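Local coordinates for aminoglycoside N(3)-acetyltransferase, AAC(3)-IVa (Escherichia coli, PDB 6MN3), which probably confers resistance to 2-deoxystreptamine aminoglycosides such as gentamicin and apramycin by transferring an acetyl group from acetyl-CoA to their 3-amino group, at residues D189-W201 with L239-C252. Numbering follows the deposited sequence.
Sequences DHCCERFALADRW and LIFLHPPEAGCEEC. With ZN (zinc ion), chain D.
A zinc site of three cysteines and one histidine clamps Cys-191, in the loop before helix 197-204, to His-243, Cys-249 and Cys-252 near the C-terminus of this antibiotic N-acetyltransferase. Four ligands define it: Cys-191 SG lies 2.3 Å and His-243 ND1 2.2 Å from the zinc, and the thiolates of the CxxC pair, Cys-249 and Cys-252, complete the shell. Second-shell amides probably steady the sulfurs, since His-243 N donates almost straight to Cys-252 SG (172°) and Glu-193 N makes a longer hydrogen bond to Cys-191 SG. The imidazole of His-243 is covered on one face by Arg-194, whose CG sits 3.9 Å from the ring centroid, a CH-pi contact. Bends at chi2 (-102°) and chi3 then turn the guanidinium of Arg-194 to Ile-240 O, which accepts from Arg-194 NH2 at 2.7 Å and more weakly from NE. Farther from the metal, Phe-195 sets its edge against the face of Phe-241 (planes at 72°), while Trp-201 meets that phenyl rim to rim. His-190, beside this cluster, is held through NE2 by Glu-159 of helix 154-161. Between metal and aromatics, one water accepts from Arg-194 N and donates to Phe-241 O, which lies 2.8 Å from the water oxygen.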
loop_
_atom_site.group_PDB
_atom_site.type_symbol
_atom_site.label_atom_id
_atom_site.label_comp_id
_atom_site.label_asym_id
_atom_site.label_seq_id
_atom_site.Cartn_x
_atom_site.Cartn_y
_atom_site.Cartn_z
ATOM N N ASP A 189 -7.456 12.327 4.063
ATOM C CA ASP A 189 -8.259 11.194 3.635
ATOM C C ASP A 189 -9.445 11.663 2.802
ATOM O O ASP A 189 -10.007 12.736 3.038
ATOM C CB ASP A 189 -8.759 10.384 4.837
ATOM C CG ASP A 189 -8.932 8.911 4.518
ATOM O OD1 ASP A 189 -8.663 8.072 5.404
ATOM O OD2 ASP A 189 -9.333 8.590 3.379
ATOM N N HIS A 190 -9.815 10.844 1.824
ATOM C CA HIS A 190 -10.963 11.106 0.965
ATOM C C HIS A 190 -11.406 9.777 0.361
ATOM O O HIS A 190 -10.973 8.705 0.796
ATOM C CB HIS A 190 -10.625 12.147 -0.107
ATOM C CG HIS A 190 -9.255 11.989 -0.692
ATOM N ND1 HIS A 190 -9.016 11.271 -1.843
ATOM C CD2 HIS A 190 -8.052 12.461 -0.286
ATOM C CE1 HIS A 190 -7.724 11.306 -2.121
ATOM N NE2 HIS A 190 -7.118 12.021 -1.191
ATOM N N CYS A 191 -12.275 9.849 -0.651
ATOM C CA CYS A 191 -12.759 8.635 -1.298
ATOM C C CYS A 191 -11.662 7.904 -2.059
ATOM O O CYS A 191 -11.846 6.732 -2.406
ATOM C CB CYS A 191 -13.911 8.969 -2.245
ATOM S SG CYS A 191 -13.403 9.852 -3.735
ATOM N N CYS A 192 -10.540 8.570 -2.337
ATOM C CA CYS A 192 -9.377 8.007 -3.020
ATOM C C CYS A 192 -9.684 7.533 -4.435
ATOM O O CYS A 192 -8.814 6.942 -5.085
ATOM C CB CYS A 192 -8.753 6.858 -2.215
ATOM S SG CYS A 192 -8.178 7.321 -0.567
ATOM N N GLU A 193 -10.897 7.777 -4.934
ATOM C CA GLU A 193 -11.244 7.342 -6.283
ATOM C C GLU A 193 -10.410 8.067 -7.330
ATOM O O GLU A 193 -10.010 7.469 -8.336
ATOM C CB GLU A 193 -12.734 7.566 -6.539
ATOM C CG GLU A 193 -13.635 6.504 -5.934
ATOM C CD GLU A 193 -15.090 6.923 -5.907
ATOM O OE1 GLU A 193 -15.476 7.690 -5.000
ATOM O OE2 GLU A 193 -15.850 6.490 -6.799
ATOM N N ARG A 194 -10.130 9.353 -7.108
ATOM C CA ARG A 194 -9.352 10.142 -8.055
ATOM C C ARG A 194 -7.886 9.743 -8.095
ATOM O O ARG A 194 -7.137 10.302 -8.906
ATOM C CB ARG A 194 -9.478 11.630 -7.723
ATOM C CG ARG A 194 -10.906 12.153 -7.777
ATOM C CD ARG A 194 -11.165 12.914 -9.065
ATOM N NE ARG A 194 -10.409 14.161 -9.123
ATOM C CZ ARG A 194 -10.502 15.045 -10.110
ATOM N NH1 ARG A 194 -11.322 14.822 -11.128
ATOM N NH2 ARG A 194 -9.775 16.153 -10.080
ATOM N N PHE A 195 -7.455 8.806 -7.246
ATOM C CA PHE A 195 -6.111 8.254 -7.372
ATOM C C PHE A 195 -5.914 7.544 -8.704
ATOM O O PHE A 195 -4.771 7.384 -9.146
ATOM C CB PHE A 195 -5.822 7.279 -6.227
ATOM C CG PHE A 195 -5.418 7.946 -4.942
ATOM C CD1 PHE A 195 -5.426 9.326 -4.823
ATOM C CD2 PHE A 195 -5.026 7.187 -3.850
ATOM C CE1 PHE A 195 -5.055 9.938 -3.637
ATOM C CE2 PHE A 195 -4.652 7.790 -2.664
ATOM C CZ PHE A 195 -4.667 9.168 -2.557
ATOM N N ALA A 196 -7.002 7.120 -9.353
ATOM C CA ALA A 196 -6.903 6.441 -10.639
ATOM C C ALA A 196 -6.335 7.339 -11.730
ATOM O O ALA A 196 -5.937 6.833 -12.786
ATOM C CB ALA A 196 -8.275 5.912 -11.058
ATOM N N LEU A 197 -6.296 8.657 -11.507
ATOM C CA LEU A 197 -5.643 9.548 -12.461
ATOM C C LEU A 197 -4.168 9.203 -12.625
ATOM O O LEU A 197 -3.615 9.340 -13.723
ATOM C CB LEU A 197 -5.791 11.002 -12.011
ATOM C CG LEU A 197 -7.199 11.593 -11.956
ATOM C CD1 LEU A 197 -7.157 12.989 -11.355
ATOM C CD2 LEU A 197 -7.825 11.618 -13.340
ATOM N N ALA A 198 -3.519 8.753 -11.549
ATOM C CA ALA A 198 -2.109 8.393 -11.619
ATOM C C ALA A 198 -1.849 7.269 -12.610
ATOM O O ALA A 198 -0.732 7.159 -13.124
ATOM C CB ALA A 198 -1.600 7.999 -10.232
ATOM N N ASP A 199 -2.855 6.436 -12.891
ATOM C CA ASP A 199 -2.675 5.353 -13.850
ATOM C C ASP A 199 -2.273 5.895 -15.216
ATOM O O ASP A 199 -1.299 5.431 -15.819
ATOM C CB ASP A 199 -3.954 4.522 -13.949
ATOM C CG ASP A 199 -3.715 3.161 -14.561
ATOM O OD1 ASP A 199 -3.133 2.296 -13.876
ATOM O OD2 ASP A 199 -4.105 2.953 -15.730
ATOM N N ARG A 200 -3.005 6.893 -15.714
ATOM C CA ARG A 200 -2.657 7.472 -17.007
ATOM C C ARG A 200 -1.366 8.276 -16.923
ATOM O O ARG A 200 -0.552 8.247 -17.852
ATOM C CB ARG A 200 -3.798 8.343 -17.524
ATOM C CG ARG A 200 -3.567 8.869 -18.932
ATOM C CD ARG A 200 -4.447 10.069 -19.232
ATOM N NE ARG A 200 -5.847 9.691 -19.389
ATOM C CZ ARG A 200 -6.869 10.421 -18.955
ATOM N NH1 ARG A 200 -6.647 11.569 -18.331
ATOM N NH2 ARG A 200 -8.112 10.002 -19.140
ATOM N N TRP A 201 -1.159 9.000 -15.820
ATOM C CA TRP A 201 0.084 9.747 -15.647
ATOM C C TRP A 201 1.295 8.830 -15.767
ATOM O O TRP A 201 2.255 9.139 -16.483
ATOM C CB TRP A 201 0.096 10.450 -14.288
ATOM C CG TRP A 201 -1.013 11.426 -14.072
ATOM C CD1 TRP A 201 -1.795 12.013 -15.026
ATOM C CD2 TRP A 201 -1.464 11.938 -12.813
ATOM N NE1 TRP A 201 -2.705 12.857 -14.437
ATOM C CE2 TRP A 201 -2.522 12.829 -13.078
ATOM C CE3 TRP A 201 -1.075 11.728 -11.487
ATOM C CZ2 TRP A 201 -3.198 13.507 -12.067
ATOM C CZ3 TRP A 201 -1.748 12.403 -10.483
ATOM C CH2 TRP A 201 -2.797 13.281 -10.779
ATOM N N LEU A 239 -5.456 20.328 -5.232
ATOM C CA LEU A 239 -6.702 19.591 -5.071
ATOM C C LEU A 239 -6.997 18.705 -6.279
ATOM O O LEU A 239 -8.159 18.517 -6.648
ATOM C CB LEU A 239 -7.861 20.555 -4.819
ATOM C CG LEU A 239 -7.575 21.695 -3.839
ATOM C CD1 LEU A 239 -8.782 22.610 -3.705
ATOM C CD2 LEU A 239 -7.158 21.148 -2.480
ATOM N N ILE A 240 -5.951 18.157 -6.903
ATOM C CA ILE A 240 -6.139 17.320 -8.085
ATOM C C ILE A 240 -6.846 16.018 -7.725
ATOM O O ILE A 240 -7.625 15.482 -8.524
ATOM C CB ILE A 240 -4.782 17.064 -8.772
ATOM C CG1 ILE A 240 -4.950 16.175 -10.006
ATOM C CG2 ILE A 240 -3.790 16.438 -7.800
ATOM C CD1 ILE A 240 -5.512 16.898 -11.207
ATOM N N PHE A 241 -6.605 15.496 -6.525
ATOM C CA PHE A 241 -7.194 14.242 -6.080
ATOM C C PHE A 241 -8.583 14.412 -5.475
ATOM O O PHE A 241 -9.174 13.421 -5.034
ATOM C CB PHE A 241 -6.274 13.565 -5.057
ATOM C CG PHE A 241 -4.977 13.073 -5.635
ATOM C CD1 PHE A 241 -4.935 12.510 -6.900
ATOM C CD2 PHE A 241 -3.800 13.168 -4.910
ATOM C CE1 PHE A 241 -3.743 12.052 -7.431
ATOM C CE2 PHE A 241 -2.606 12.713 -5.436
ATOM C CZ PHE A 241 -2.577 12.155 -6.698
ATOM N N LEU A 242 -9.114 15.630 -5.439
ATOM C CA LEU A 242 -10.410 15.903 -4.831
ATOM C C LEU A 242 -11.494 15.917 -5.900
ATOM O O LEU A 242 -11.354 16.592 -6.927
ATOM C CB LEU A 242 -10.399 17.238 -4.088
ATOM C CG LEU A 242 -9.575 17.333 -2.803
ATOM C CD1 LEU A 242 -10.013 18.547 -1.999
ATOM C CD2 LEU A 242 -9.699 16.058 -1.978
ATOM N N HIS A 243 -12.566 15.170 -5.656
ATOM C CA HIS A 243 -13.721 15.236 -6.535
ATOM C C HIS A 243 -14.268 16.660 -6.551
ATOM O O HIS A 243 -14.328 17.311 -5.502
ATOM C CB HIS A 243 -14.811 14.268 -6.070
ATOM C CG HIS A 243 -14.766 12.935 -6.745
ATOM N ND1 HIS A 243 -14.290 11.802 -6.122
ATOM C CD2 HIS A 243 -15.148 12.551 -7.985
ATOM C CE1 HIS A 243 -14.377 10.778 -6.951
ATOM N NE2 HIS A 243 -14.893 11.205 -8.089
ATOM N N PRO A 244 -14.667 17.178 -7.710
ATOM C CA PRO A 244 -15.286 18.496 -7.735
ATOM C C PRO A 244 -16.615 18.464 -7.007
ATOM O O PRO A 244 -17.246 17.397 -6.876
ATOM C CB PRO A 244 -15.465 18.780 -9.232
ATOM C CG PRO A 244 -15.470 17.442 -9.876
ATOM C CD PRO A 244 -14.544 16.595 -9.056
ATOM N N PRO A 245 -17.077 19.610 -6.502
ATOM C CA PRO A 245 -18.393 19.644 -5.843
ATOM C C PRO A 245 -19.535 19.228 -6.754
ATOM O O PRO A 245 -20.607 18.864 -6.252
ATOM C CB PRO A 245 -18.529 21.109 -5.402
ATOM C CG PRO A 245 -17.121 21.625 -5.347
ATOM C CD PRO A 245 -16.390 20.911 -6.440
ATOM N N GLU A 246 -19.341 19.269 -8.074
ATOM C CA GLU A 246 -20.366 18.789 -8.996
ATOM C C GLU A 246 -20.633 17.304 -8.789
ATOM O O GLU A 246 -21.789 16.876 -8.688
ATOM C CB GLU A 246 -19.941 19.067 -10.438
ATOM C CG GLU A 246 -20.636 18.195 -11.475
ATOM C CD GLU A 246 -22.100 18.553 -11.660
ATOM O OE1 GLU A 246 -22.955 17.976 -10.954
ATOM O OE2 GLU A 246 -22.396 19.416 -12.511
ATOM N N ALA A 247 -19.568 16.500 -8.710
ATOM C CA ALA A 247 -19.726 15.067 -8.484
ATOM C C ALA A 247 -20.405 14.763 -7.155
ATOM O O ALA A 247 -20.930 13.658 -6.979
ATOM C CB ALA A 247 -18.366 14.369 -8.548
ATOM N N GLY A 248 -20.404 15.712 -6.225
ATOM C CA GLY A 248 -21.128 15.541 -4.975
ATOM C C GLY A 248 -20.601 14.427 -4.099
ATOM O O GLY A 248 -21.386 13.716 -3.462
ATOM N N CYS A 249 -19.283 14.256 -4.053
ATOM C CA CYS A 249 -18.686 13.223 -3.220
ATOM C C CYS A 249 -18.702 13.665 -1.762
ATOM O O CYS A 249 -18.180 14.732 -1.422
ATOM C CB CYS A 249 -17.262 12.921 -3.672
ATOM S SG CYS A 249 -16.432 11.687 -2.653
ATOM N N GLU A 250 -19.305 12.842 -0.901
ATOM C CA GLU A 250 -19.355 13.164 0.520
ATOM C C GLU A 250 -17.979 13.065 1.167
ATOM O O GLU A 250 -17.658 13.854 2.063
ATOM C CB GLU A 250 -20.346 12.241 1.229
ATOM C CG GLU A 250 -21.036 12.867 2.430
ATOM C CD GLU A 250 -22.325 12.154 2.793
ATOM O OE1 GLU A 250 -22.743 12.238 3.967
ATOM O OE2 GLU A 250 -22.920 11.510 1.903
ATOM N N GLU A 251 -17.156 12.112 0.728
ATOM C CA GLU A 251 -15.835 11.940 1.320
ATOM C C GLU A 251 -14.851 13.004 0.847
ATOM O O GLU A 251 -13.904 13.330 1.572
ATOM C CB GLU A 251 -15.297 10.545 0.999
ATOM C CG GLU A 251 -14.553 9.884 2.148
ATOM C CD GLU A 251 -14.560 8.370 2.053
ATOM O OE1 GLU A 251 -13.533 7.747 2.393
ATOM O OE2 GLU A 251 -15.595 7.803 1.641
ATOM N N CYS A 252 -15.056 13.556 -0.348
ATOM C CA CYS A 252 -14.153 14.569 -0.884
ATOM C C CYS A 252 -14.542 15.978 -0.457
ATOM O O CYS A 252 -13.667 16.786 -0.128
ATOM C CB CYS A 252 -14.111 14.485 -2.412
ATOM S SG CYS A 252 -12.831 13.386 -3.055
HETATM ZN ZN ZN D . -14.449 11.936 -3.952
HETATM O O HOH W 1 -10.327 10.851 -4.694
#